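Long-range contacts in acylneuraminate lyase (Mycoplasma synoviae, PDB 4N4P), which belongs to the dihydrodipicolinate synthetase family of TIM-barrel proteins and is an acylneuraminate lyase by name, with four protein chains in its assembly: residues A13-F18 / T51-L57; E31-L36 / M261-D267; M254-K258 / G269-K273; T211-N215 / L257-M261. One frame throughout, in Å; residues are numbered along the deposited sequence.

Interaction 1 of 4, residues A13-F18 / T51-L57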
loop_
_atom_site.group_PDB
_atom_site.type_symbol
_atom_site.label_atom_id
_atom_site.label_comp_id
_atom_site.label_asym_id
_atom_site.label_seq_id
_atom_site.Cartn_x
_atom_site.Cartn_y
_atom_site.Cartn_z
ATOM N N ALA A 13 -4.409 28.147 -3.750
ATOM C CA ALA A 13 -5.439 27.645 -2.849
ATOM C C ALA A 13 -5.364 28.487 -1.579
ATOM O O ALA A 13 -4.522 28.264 -0.695
ATOM C CB ALA A 13 -5.224 26.167 -2.554
ATOM N N MET A 14 -6.219 29.492 -1.528
ATOM C CA MET A 14 -6.108 30.569 -0.547
ATOM C C MET A 14 -6.211 30.072 0.883
ATOM O O MET A 14 -7.072 29.282 1.179
ATOM C CB MET A 14 -7.230 31.583 -0.767
ATOM C CG MET A 14 -6.934 32.918 -0.076
ATOM S SD MET A 14 -8.333 34.022 -0.219
ATOM C CE MET A 14 -9.397 33.433 1.081
ATOM N N VAL A 15 -5.323 30.565 1.741
ATOM C CA VAL A 15 -5.430 30.340 3.181
ATOM C C VAL A 15 -6.601 31.163 3.732
ATOM O O VAL A 15 -6.934 32.222 3.193
ATOM C CB VAL A 15 -4.107 30.685 3.911
ATOM C CG1 VAL A 15 -3.007 29.737 3.431
ATOM C CG2 VAL A 15 -3.691 32.165 3.678
ATOM N N THR A 16 -7.203 30.678 4.808
ATOM C CA THR A 16 -8.270 31.423 5.494
ATOM C C THR A 16 -7.754 32.067 6.802
ATOM O O THR A 16 -7.436 31.358 7.740
ATOM C CB THR A 16 -9.519 30.516 5.763
ATOM O OG1 THR A 16 -9.934 29.891 4.538
ATOM C CG2 THR A 16 -10.685 31.363 6.309
ATOM N N PRO A 17 -7.667 33.415 6.864
ATOM C CA PRO A 17 -7.156 34.025 8.088
ATOM C C PRO A 17 -8.025 33.814 9.322
ATOM O O PRO A 17 -9.235 34.036 9.288
ATOM C CB PRO A 17 -7.081 35.513 7.724
ATOM C CG PRO A 17 -6.800 35.470 6.260
ATOM C CD PRO A 17 -7.795 34.426 5.802
ATOM N N PHE A 18 -7.401 33.362 10.403
ATOM C CA PHE A 18 -8.083 33.331 11.693
ATOM C C PHE A 18 -7.259 34.105 12.693
ATOM O O PHE A 18 -6.045 34.187 12.566
ATOM C CB PHE A 18 -8.225 31.900 12.223
ATOM C CG PHE A 18 -8.920 30.952 11.283
ATOM C CD1 PHE A 18 -10.281 31.073 11.014
ATOM C CD2 PHE A 18 -8.209 29.910 10.695
ATOM C CE1 PHE A 18 -10.914 30.175 10.155
ATOM C CE2 PHE A 18 -8.827 29.008 9.854
ATOM C CZ PHE A 18 -10.182 29.146 9.564
ATOM N N THR A 51 -6.445 23.773 1.836
ATOM C CA THR A 51 -5.458 24.765 2.252
ATOM C C THR A 51 -6.126 25.930 2.951
ATOM O O THR A 51 -5.498 26.631 3.741
ATOM C CB THR A 51 -4.627 25.289 1.049
ATOM O OG1 THR A 51 -4.150 24.157 0.301
ATOM C CG2 THR A 51 -3.443 26.094 1.553
ATOM N N GLY A 52 -7.412 26.113 2.656
ATOM C CA GLY A 52 -8.251 27.122 3.333
ATOM C C GLY A 52 -8.891 26.628 4.627
ATOM O O GLY A 52 -9.761 27.291 5.175
ATOM N N GLU A 53 -8.435 25.470 5.120
ATOM C CA GLU A 53 -8.926 24.890 6.361
ATOM C C GLU A 53 -10.447 24.730 6.384
ATOM O O GLU A 53 -11.085 24.964 7.417
ATOM C CB GLU A 53 -8.428 25.729 7.561
ATOM C CG GLU A 53 -6.901 25.611 7.715
ATOM C CD GLU A 53 -6.321 26.611 8.713
ATOM O OE1 GLU A 53 -6.481 26.395 9.921
ATOM O OE2 GLU A 53 -5.683 27.590 8.291
ATOM N N PHE A 54 -11.027 24.329 5.249
ATOM C CA PHE A 54 -12.481 24.404 5.114
ATOM C C PHE A 54 -13.199 23.544 6.134
ATOM O O PHE A 54 -14.265 23.922 6.581
ATOM C CB PHE A 54 -12.983 24.072 3.698
ATOM C CG PHE A 54 -12.966 22.625 3.368
ATOM C CD1 PHE A 54 -14.167 21.923 3.245
ATOM C CD2 PHE A 54 -11.759 21.963 3.149
ATOM C CE1 PHE A 54 -14.167 20.585 2.941
ATOM C CE2 PHE A 54 -11.737 20.617 2.847
ATOM C CZ PHE A 54 -12.953 19.920 2.740
ATOM N N LEU A 55 -12.618 22.404 6.486
ATOM C CA LEU A 55 -13.218 21.527 7.513
ATOM C C LEU A 55 -13.286 22.138 8.900
ATOM O O LEU A 55 -14.013 21.633 9.781
ATOM C CB LEU A 55 -12.519 20.167 7.585
ATOM C CG LEU A 55 -12.818 19.203 6.434
ATOM C CD1 LEU A 55 -12.225 17.871 6.779
ATOM C CD2 LEU A 55 -14.322 19.091 6.147
ATOM N N LEU A 56 -12.550 23.220 9.099
ATOM C CA LEU A 56 -12.501 23.911 10.378
ATOM C C LEU A 56 -13.373 25.157 10.370
ATOM O O LEU A 56 -13.413 25.910 11.349
ATOM C CB LEU A 56 -11.049 24.288 10.727
ATOM C CG LEU A 56 -10.055 23.141 10.614
ATOM C CD1 LEU A 56 -8.653 23.572 11.044
ATOM C CD2 LEU A 56 -10.515 21.948 11.419
ATOM N N LEU A 57 -14.051 25.382 9.249
ATOM C CA LEU A 57 -14.988 26.497 9.117
ATOM C C LEU A 57 -16.417 26.097 9.431
ATOM O O LEU A 57 -16.873 25.057 8.964
ATOM C CB LEU A 57 -14.997 27.011 7.658
ATOM C CG LEU A 57 -13.705 27.664 7.173
ATOM C CD1 LEU A 57 -13.799 28.005 5.686
ATOM C CD2 LEU A 57 -13.499 28.912 8.026
HETATM O O HOH W 1 -6.055 28.322 5.800
#

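Interaction 2 of 4, residues E31-L36 / M261-D267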
loop_
_atom_site.group_PDB
_atom_site.type_symbol
_atom_site.label_atom_id
_atom_site.label_comp_id
_atom_site.label_asym_id
_atom_site.label_seq_id
_atom_site.Cartn_x
_atom_site.Cartn_y
_atom_site.Cartn_z
ATOM N N GLU A 31 -7.261 41.351 2.919
ATOM C CA GLU A 31 -5.831 41.624 2.711
ATOM C C GLU A 31 -5.148 40.475 1.965
ATOM O O GLU A 31 -4.289 40.712 1.135
ATOM C CB GLU A 31 -5.095 41.862 4.029
ATOM C CG GLU A 31 -5.508 43.148 4.758
ATOM C CD GLU A 31 -4.550 43.496 5.886
ATOM O OE1 GLU A 31 -3.335 43.165 5.802
ATOM O OE2 GLU A 31 -5.016 44.123 6.864
ATOM N N VAL A 32 -5.503 39.239 2.288
ATOM C CA VAL A 32 -4.920 38.101 1.568
ATOM C C VAL A 32 -5.307 38.163 0.088
ATOM O O VAL A 32 -4.480 37.921 -0.772
ATOM C CB VAL A 32 -5.344 36.762 2.191
ATOM C CG1 VAL A 32 -5.102 35.583 1.234
ATOM C CG2 VAL A 32 -4.604 36.572 3.532
ATOM N N VAL A 33 -6.577 38.448 -0.200
ATOM C CA VAL A 33 -7.018 38.560 -1.607
ATOM C C VAL A 33 -6.200 39.628 -2.340
ATOM O O VAL A 33 -5.649 39.373 -3.423
ATOM C CB VAL A 33 -8.556 38.799 -1.736
ATOM C CG1 VAL A 33 -8.970 39.102 -3.225
ATOM C CG2 VAL A 33 -9.332 37.594 -1.224
ATOM N N ASN A 34 -6.082 40.830 -1.757
ATOM C CA ASN A 34 -5.278 41.869 -2.395
ATOM C C ASN A 34 -3.832 41.457 -2.612
ATOM O O ASN A 34 -3.248 41.779 -3.637
ATOM C CB ASN A 34 -5.323 43.187 -1.602
ATOM C CG ASN A 34 -6.712 43.832 -1.569
ATOM O OD1 ASN A 34 -7.609 43.529 -2.363
ATOM N ND2 ASN A 34 -6.877 44.773 -0.634
ATOM N N PHE A 35 -3.236 40.773 -1.634
ATOM C CA PHE A 35 -1.859 40.306 -1.752
ATOM C C PHE A 35 -1.735 39.357 -2.962
ATOM O O PHE A 35 -0.826 39.499 -3.799
ATOM C CB PHE A 35 -1.447 39.602 -0.444
ATOM C CG PHE A 35 -0.075 38.986 -0.478
ATOM C CD1 PHE A 35 1.063 39.780 -0.450
ATOM C CD2 PHE A 35 0.066 37.587 -0.502
ATOM C CE1 PHE A 35 2.341 39.197 -0.451
ATOM C CE2 PHE A 35 1.314 37.005 -0.502
ATOM C CZ PHE A 35 2.458 37.807 -0.471
ATOM N N LEU A 36 -2.685 38.441 -3.086
ATOM C CA LEU A 36 -2.655 37.459 -4.182
ATOM C C LEU A 36 -2.819 38.136 -5.544
ATOM O O LEU A 36 -2.080 37.857 -6.498
ATOM C CB LEU A 36 -3.735 36.393 -3.979
ATOM C CG LEU A 36 -3.535 35.545 -2.710
ATOM C CD1 LEU A 36 -4.644 34.499 -2.556
ATOM C CD2 LEU A 36 -2.144 34.884 -2.783
ATOM N N MET A 261 3.117 35.432 4.696
ATOM C CA MET A 261 2.250 36.572 4.437
ATOM C C MET A 261 2.386 37.634 5.514
ATOM O O MET A 261 2.570 38.810 5.174
ATOM C CB MET A 261 0.804 36.138 4.255
ATOM C CG MET A 261 0.614 35.370 2.966
ATOM S SD MET A 261 -1.134 35.079 2.707
ATOM C CE MET A 261 -1.129 33.925 1.326
ATOM N N ARG A 262 2.338 37.226 6.789
ATOM C CA ARG A 262 2.502 38.188 7.899
ATOM C C ARG A 262 3.812 38.952 7.806
ATOM O O ARG A 262 3.851 40.166 8.038
ATOM C CB ARG A 262 2.418 37.496 9.261
ATOM C CG ARG A 262 1.028 36.949 9.574
ATOM C CD ARG A 262 0.896 36.684 11.074
ATOM N NE ARG A 262 1.944 35.804 11.583
ATOM C CZ ARG A 262 1.909 34.469 11.537
ATOM N NH1 ARG A 262 0.896 33.822 10.942
ATOM N NH2 ARG A 262 2.921 33.772 12.043
ATOM N N LEU A 263 4.888 38.235 7.484
ATOM C CA LEU A 263 6.215 38.829 7.256
ATOM C C LEU A 263 6.178 39.893 6.155
ATOM O O LEU A 263 6.965 40.838 6.187
ATOM C CB LEU A 263 7.241 37.744 6.893
ATOM C CG LEU A 263 8.687 38.163 6.609
ATOM C CD1 LEU A 263 9.316 38.752 7.886
ATOM C CD2 LEU A 263 9.499 36.951 6.076
ATOM N N HIS A 264 5.278 39.733 5.188
ATOM C CA HIS A 264 5.128 40.715 4.103
ATOM C C HIS A 264 4.059 41.779 4.417
ATOM O O HIS A 264 3.582 42.468 3.497
ATOM C CB HIS A 264 4.807 40.000 2.798
ATOM C CG HIS A 264 5.979 39.271 2.229
ATOM N ND1 HIS A 264 6.412 38.056 2.721
ATOM C CD2 HIS A 264 6.840 39.609 1.245
ATOM C CE1 HIS A 264 7.481 37.669 2.046
ATOM N NE2 HIS A 264 7.760 38.594 1.144
ATOM N N GLY A 265 3.699 41.871 5.699
ATOM C CA GLY A 265 2.746 42.879 6.237
ATOM C C GLY A 265 1.274 42.578 5.972
ATOM O O GLY A 265 0.403 43.478 6.084
ATOM N N VAL A 266 0.989 41.328 5.602
ATOM C CA VAL A 266 -0.372 40.901 5.281
ATOM C C VAL A 266 -0.987 40.264 6.529
ATOM O O VAL A 266 -0.412 39.354 7.117
ATOM C CB VAL A 266 -0.379 39.883 4.091
ATOM C CG1 VAL A 266 -1.808 39.431 3.743
ATOM C CG2 VAL A 266 0.297 40.496 2.867
ATOM N N ASP A 267 -2.150 40.751 6.928
ATOM C CA ASP A 267 -2.817 40.293 8.142
ATOM C C ASP A 267 -3.471 38.924 7.915
ATOM O O ASP A 267 -4.690 38.767 8.029
ATOM C CB ASP A 267 -3.845 41.355 8.573
ATOM C CG ASP A 267 -4.240 41.272 10.043
ATOM O OD1 ASP A 267 -3.671 40.479 10.820
ATOM O OD2 ASP A 267 -5.141 42.065 10.436
HETATM O O HOH W 2 -1.719 43.906 3.592
HETATM O O HOH W 3 -2.054 44.518 7.509
#

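Interaction 3 of 4, residues M254-K258 / G269-K273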
loop_
_atom_site.group_PDB
_atom_site.type_symbol
_atom_site.label_atom_id
_atom_site.label_comp_id
_atom_site.label_asym_id
_atom_site.label_seq_id
_atom_site.Cartn_x
_atom_site.Cartn_y
_atom_site.Cartn_z
ATOM N N MET A 254 0.182 25.391 6.239
ATOM C CA MET A 254 -0.662 26.598 6.399
ATOM C C MET A 254 -0.031 27.614 7.357
ATOM O O MET A 254 -0.092 28.832 7.109
ATOM C CB MET A 254 -2.085 26.229 6.827
ATOM C CG MET A 254 -2.978 25.875 5.625
ATOM S SD MET A 254 -2.686 24.203 5.041
ATOM C CE MET A 254 -3.765 23.385 6.230
ATOM N N GLN A 255 0.600 27.107 8.424
ATOM C CA GLN A 255 1.300 27.981 9.377
ATOM C C GLN A 255 2.413 28.748 8.674
ATOM O O GLN A 255 2.618 29.930 8.953
ATOM C CB GLN A 255 1.918 27.174 10.525
ATOM C CG GLN A 255 0.898 26.379 11.370
ATOM C CD GLN A 255 0.747 24.941 10.898
ATOM O OE1 GLN A 255 0.744 24.681 9.695
ATOM N NE2 GLN A 255 0.628 23.989 11.851
ATOM N N SER A 256 3.129 28.061 7.780
ATOM C CA SER A 256 4.238 28.663 7.051
ATOM C C SER A 256 3.753 29.686 6.039
ATOM O O SER A 256 4.322 30.790 5.933
ATOM C CB SER A 256 5.037 27.580 6.331
ATOM O OG SER A 256 5.653 26.720 7.267
ATOM N N LEU A 257 2.725 29.323 5.280
ATOM C CA LEU A 257 2.154 30.287 4.314
ATOM C C LEU A 257 1.677 31.553 5.044
ATOM O O LEU A 257 1.950 32.677 4.618
ATOM C CB LEU A 257 1.004 29.670 3.514
ATOM C CG LEU A 257 1.380 28.523 2.557
ATOM C CD1 LEU A 257 0.079 27.904 1.943
ATOM C CD2 LEU A 257 2.305 29.029 1.470
ATOM N N LYS A 258 0.964 31.362 6.148
ATOM C CA LYS A 258 0.432 32.514 6.884
ATOM C C LYS A 258 1.561 33.361 7.449
ATOM O O LYS A 258 1.534 34.584 7.328
ATOM C CB LYS A 258 -0.560 32.061 7.964
ATOM C CG LYS A 258 -1.944 31.716 7.354
ATOM C CD LYS A 258 -2.862 31.038 8.350
ATOM C CE LYS A 258 -4.188 30.660 7.663
ATOM N NZ LYS A 258 -5.285 30.198 8.630
ATOM N N GLY A 269 -3.180 36.142 9.656
ATOM C CA GLY A 269 -3.622 35.436 10.859
ATOM C C GLY A 269 -2.975 34.082 11.069
ATOM O O GLY A 269 -1.829 33.869 10.669
ATOM N N TYR A 270 -3.699 33.198 11.746
ATOM C CA TYR A 270 -3.182 31.900 12.190
ATOM C C TYR A 270 -4.078 30.758 11.755
ATOM O O TYR A 270 -5.212 30.966 11.301
ATOM C CB TYR A 270 -2.977 31.901 13.728
ATOM C CG TYR A 270 -1.958 32.960 14.127
ATOM C CD1 TYR A 270 -0.622 32.621 14.305
ATOM C CD2 TYR A 270 -2.315 34.312 14.222
ATOM C CE1 TYR A 270 0.332 33.581 14.617
ATOM C CE2 TYR A 270 -1.358 35.288 14.524
ATOM C CZ TYR A 270 -0.044 34.906 14.724
ATOM O OH TYR A 270 0.904 35.854 15.030
ATOM N N THR A 271 -3.566 29.544 11.895
ATOM C CA THR A 271 -4.359 28.346 11.681
ATOM C C THR A 271 -5.263 28.102 12.869
ATOM O O THR A 271 -5.024 28.636 13.942
ATOM C CB THR A 271 -3.466 27.106 11.456
ATOM O OG1 THR A 271 -2.620 26.882 12.600
ATOM C CG2 THR A 271 -2.593 27.337 10.223
ATOM N N ARG A 272 -6.317 27.331 12.646
ATOM C CA ARG A 272 -7.182 26.833 13.713
ATOM C C ARG A 272 -6.719 25.486 14.233
ATOM O O ARG A 272 -6.046 24.722 13.536
ATOM C CB ARG A 272 -8.612 26.687 13.216
ATOM C CG ARG A 272 -9.431 27.925 13.450
ATOM C CD ARG A 272 -10.907 27.721 13.078
ATOM N NE ARG A 272 -11.626 28.966 13.343
ATOM C CZ ARG A 272 -12.815 29.288 12.826
ATOM N NH1 ARG A 272 -13.437 28.456 12.012
ATOM N NH2 ARG A 272 -13.383 30.450 13.130
ATOM N N LYS A 273 -7.101 25.187 15.468
ATOM C CA LYS A 273 -6.915 23.845 16.022
ATOM C C LYS A 273 -7.629 22.814 15.156
ATOM O O LYS A 273 -8.695 23.099 14.617
ATOM C CB LYS A 273 -7.491 23.789 17.434
ATOM C CG LYS A 273 -6.869 24.802 18.391
ATOM C CD LYS A 273 -7.657 24.739 19.713
ATOM C CE LYS A 273 -7.217 25.824 20.674
ATOM N NZ LYS A 273 -5.871 25.509 21.199
#

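Interaction 4 of 4, residues T211-N215 / L257-M261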
loop_
_atom_site.group_PDB
_atom_site.type_symbol
_atom_site.label_atom_id
_atom_site.label_comp_id
_atom_site.label_asym_id
_atom_site.label_seq_id
_atom_site.Cartn_x
_atom_site.Cartn_y
_atom_site.Cartn_z
ATOM N N THR A 211 1.136 26.231 -2.764
ATOM C CA THR A 211 2.459 26.889 -2.773
ATOM C C THR A 211 2.479 28.183 -3.596
ATOM O O THR A 211 3.383 29.007 -3.442
ATOM C CB THR A 211 3.605 25.941 -3.240
ATOM O OG1 THR A 211 3.432 25.639 -4.624
ATOM C CG2 THR A 211 3.612 24.643 -2.421
ATOM N N TYR A 212 1.470 28.385 -4.440
ATOM C CA TYR A 212 1.416 29.600 -5.261
ATOM C C TYR A 212 0.949 30.794 -4.440
ATOM O O TYR A 212 1.001 31.920 -4.924
ATOM C CB TYR A 212 0.507 29.434 -6.498
ATOM C CG TYR A 212 0.750 28.134 -7.240
ATOM C CD1 TYR A 212 2.056 27.739 -7.581
ATOM C CD2 TYR A 212 -0.315 27.294 -7.583
ATOM C CE1 TYR A 212 2.302 26.522 -8.259
ATOM C CE2 TYR A 212 -0.087 26.073 -8.254
ATOM C CZ TYR A 212 1.227 25.695 -8.573
ATOM O OH TYR A 212 1.457 24.500 -9.226
ATOM N N ASN A 213 0.492 30.550 -3.209
ATOM C CA ASN A 213 0.146 31.652 -2.302
ATOM C C ASN A 213 1.304 32.640 -2.120
ATOM O O ASN A 213 1.072 33.840 -1.956
ATOM C CB ASN A 213 -0.290 31.147 -0.908
ATOM C CG ASN A 213 -1.748 30.688 -0.855
ATOM O OD1 ASN A 213 -2.050 29.470 -0.817
ATOM N ND2 ASN A 213 -2.653 31.644 -0.790
ATOM N N VAL A 214 2.546 32.149 -2.102
ATOM C CA VAL A 214 3.675 33.026 -1.803
ATOM C C VAL A 214 4.813 32.915 -2.835
ATOM O O VAL A 214 5.773 33.693 -2.792
ATOM C CB VAL A 214 4.220 32.827 -0.341
ATOM C CG1 VAL A 214 3.106 33.087 0.676
ATOM C CG2 VAL A 214 4.809 31.401 -0.160
ATOM N N ASN A 215 4.689 31.982 -3.776
ATOM C CA ASN A 215 5.701 31.840 -4.811
ATOM C C ASN A 215 5.141 31.732 -6.215
ATOM O O ASN A 215 5.635 30.934 -7.038
ATOM C CB ASN A 215 6.669 30.687 -4.526
ATOM C CG ASN A 215 7.978 30.849 -5.258
ATOM O OD1 ASN A 215 8.215 31.889 -5.904
ATOM N ND2 ASN A 215 8.853 29.843 -5.157
ATOM N N LEU A 257 2.725 29.323 5.280
ATOM C CA LEU A 257 2.154 30.287 4.314
ATOM C C LEU A 257 1.677 31.553 5.044
ATOM O O LEU A 257 1.950 32.677 4.618
ATOM C CB LEU A 257 1.004 29.670 3.514
ATOM C CG LEU A 257 1.380 28.523 2.557
ATOM C CD1 LEU A 257 0.079 27.904 1.943
ATOM C CD2 LEU A 257 2.305 29.029 1.470
ATOM N N LYS A 258 0.964 31.362 6.148
ATOM C CA LYS A 258 0.432 32.514 6.884
ATOM C C LYS A 258 1.561 33.361 7.449
ATOM O O LYS A 258 1.534 34.584 7.328
ATOM C CB LYS A 258 -0.560 32.061 7.964
ATOM C CG LYS A 258 -1.944 31.716 7.354
ATOM C CD LYS A 258 -2.862 31.038 8.350
ATOM C CE LYS A 258 -4.188 30.660 7.663
ATOM N NZ LYS A 258 -5.285 30.198 8.630
ATOM N N ALA A 259 2.587 32.712 7.994
ATOM C CA ALA A 259 3.748 33.431 8.527
ATOM C C ALA A 259 4.483 34.246 7.474
ATOM O O ALA A 259 4.944 35.376 7.734
ATOM C CB ALA A 259 4.712 32.457 9.207
ATOM N N ILE A 260 4.603 33.669 6.278
ATOM C CA ILE A 260 5.242 34.379 5.162
ATOM C C ILE A 260 4.427 35.604 4.794
ATOM O O ILE A 260 4.970 36.693 4.627
ATOM C CB ILE A 260 5.516 33.446 3.967
ATOM C CG1 ILE A 260 6.589 32.421 4.379
ATOM C CG2 ILE A 260 5.963 34.267 2.720
ATOM C CD1 ILE A 260 6.694 31.188 3.429
ATOM N N MET A 261 3.117 35.432 4.696
ATOM C CA MET A 261 2.250 36.572 4.437
ATOM C C MET A 261 2.386 37.634 5.514
ATOM O O MET A 261 2.570 38.810 5.174
ATOM C CB MET A 261 0.804 36.138 4.255
ATOM C CG MET A 261 0.614 35.370 2.966
ATOM S SD MET A 261 -1.134 35.079 2.707
ATOM C CE MET A 261 -1.129 33.925 1.326
#

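Interaction 1 of 4, residues A13-F18 / T51-L57
T16 N, T51 O and E53 OE2 converge on one water, which accepts from T16 N at 2.8 Å and donates to both oxygens, at 2.7 Å to T51 O and 2.6 Å to E53 OE2. Three bonds thus fix its position and tie the two loops together. Beside it runs the direct link, a hydrogen bond of 2.7 Å from T16 OG1 to G52 O. The donor lies only 17° from the carbonyl plane. T16 OG1 stands beside its backbone N, anti to the carbonyl carbon (chi1 -53°), which brings it to G52 O and sends the methyl toward L57 CD2. The F18 ring is met at its edge, in plane, by two groups: L57 CD2 lies 3.6 Å from CE1, and E53 OE1 lies 3.5 Å from CE2, the carboxylate turned 81° to the ring. The carboxylate of E53 is held from outside the two loops, by a salt bridge from OE2 to K258 and by R272 N donating to OE1. At the other end T51 CG2 packs 3.3 Å from A13 O, and G52 CA lies equally near M14 O. T51, G52 and E53 belong to the G-x-x-G-E signature of this family. Both loops leave C-terminal ends of parallel barrel strands, 9-12 and 44-47; V15 rests on helix 253-263, while M14 turns to helices 26-39 and 59-73.

Interaction 2 of 4, residues E31-L36 / M261-D267
F35 of helix 26-39 packs against V266, just past the Schellman motif that ends helix 253-263, where G265, the C-prime residue at positive phi, turns the chain. From CB outward, F35 stays against that valine: CB lies 3.8 Å from V266 CG2, and CD1 closes to 3.5 Å of the same methyl. At the far rim CE1 comes within 4.2 Å of H264 CB, while CE2 sits 3.9 Å from M261 CG. With CG anti to its backbone N (chi1 176°), the ring is laid beneath these residues, which all approach obliquely from the same side of its plane. The sulfur of M261, 5.2 Å from the ring centroid, adds an oblique Met-aromatic contact. On the solvent-facing side E31 OE1 accepts the backbone N-H of D267 at 2.9 Å in a fairly straight bond (162°), although the donor stands 54° out of the carboxylate plane. Waters also bridge E31 OE1 and G265 O, donating to both. The nearby carboxylate of D267 bonds through OD2 to H25 NE2, which may ease its closeness to E31. Deeper in, V32 CG2 touches both partners, M261 SD at 3.9 Å and V266 CG1 at 4.0 Å.

Interaction 3 of 4, residues M254-K258 / G269-K273
K258 reaches from its helix with every bond beyond CG extended and gives NZ to Y270 O at 2.8 Å. The ammonium approaches well above the carbonyl plane, 60° out of it, at a C=O...donor angle of 109°. Its aliphatic part follows the opposing backbone on the way: CB lies 3.5 Å from G269 O, and CD 3.6 Å from Y270 C. One turn earlier, T271 places its methyl on the helix. With OG1 set between the backbone N and the carbonyl carbon (chi1 60°), CG2 falls anti to the carbonyl carbon and touches M254 CB at 3.6 Å and Q255 N at 3.7 Å, while OG1 lies 3.8 Å from Q255 CG. The next shell fixes these groups. NZ of K258 also binds T16 O and the carboxylate of E53, so a charged ammonium would be consistent with its three oxygen partners. Q255 NE2 bonds to W276 O. Y114 of the second subunit packs on M254. The arrangement joins helix 253-263, one of the three C-terminal helices that follow the TIM barrel in this family, to the loop leading into helix 280-294, itself the last of the three.

Interaction 4 of 4, residues T211-N215 / L257-M261
V214 and L257 bring their CA atoms to 6.9 Å, the nearest backbone approach between the weakly bonded first turn of helix 212-227, where N215 N reaches T211 O at 3.3 Å, and the regular helix 253-263, where M261 N meets L257 O at 3.0 Å. V214 supplies most of the packing and spreads its two methyls over one face of the opposing helix. CG2 touches L257 CD2 at 3.8 Å. CG1, anti to the carbonyl carbon (chi1 -58°), meets I260 CG2 at 3.7 Å and M261 CG at 4.1 Å, with the V214 and I260 side chains crossing at about a right angle. The contact is where the TIM barrel meets its C-terminal extension: helix 212-227 follows the last barrel strand, 206-209, and helix 253-263 belongs to the three-helix addition found in this family. No hydrogen bond spans the two segments. The extended chain of M261 passes V214 and ends with CE 3.7 Å from N213 CB, and L257 CD2 approaches that same CB. Farther out, I260 packs on A287, I290 and T291 of helix 280-294, and Y244 of helix 231-248 lies against V214.

In the fold
Helix 253-263 takes part in interactions 2, 3 and 4. Interactions 2 and 4, centred about 9 Å apart, share M261, which faces helix 26-39 in one and helix 212-227 in the other. K258 joins interaction 3 to interaction 1, also about 9 Å between centres: its NZ lies 2.7 Å from E53 OE2 in a salt bridge and 2.6 Å from T16 O. Interaction 1 meets interaction 2 by packing, M14 CG lying 3.5 Å from V32 CG1. Strand-following loops such as those of interaction 1 line the barrel end where active sites of TIM-barrel enzymes lie. Interactions 1 and 3 both touch the second subunit.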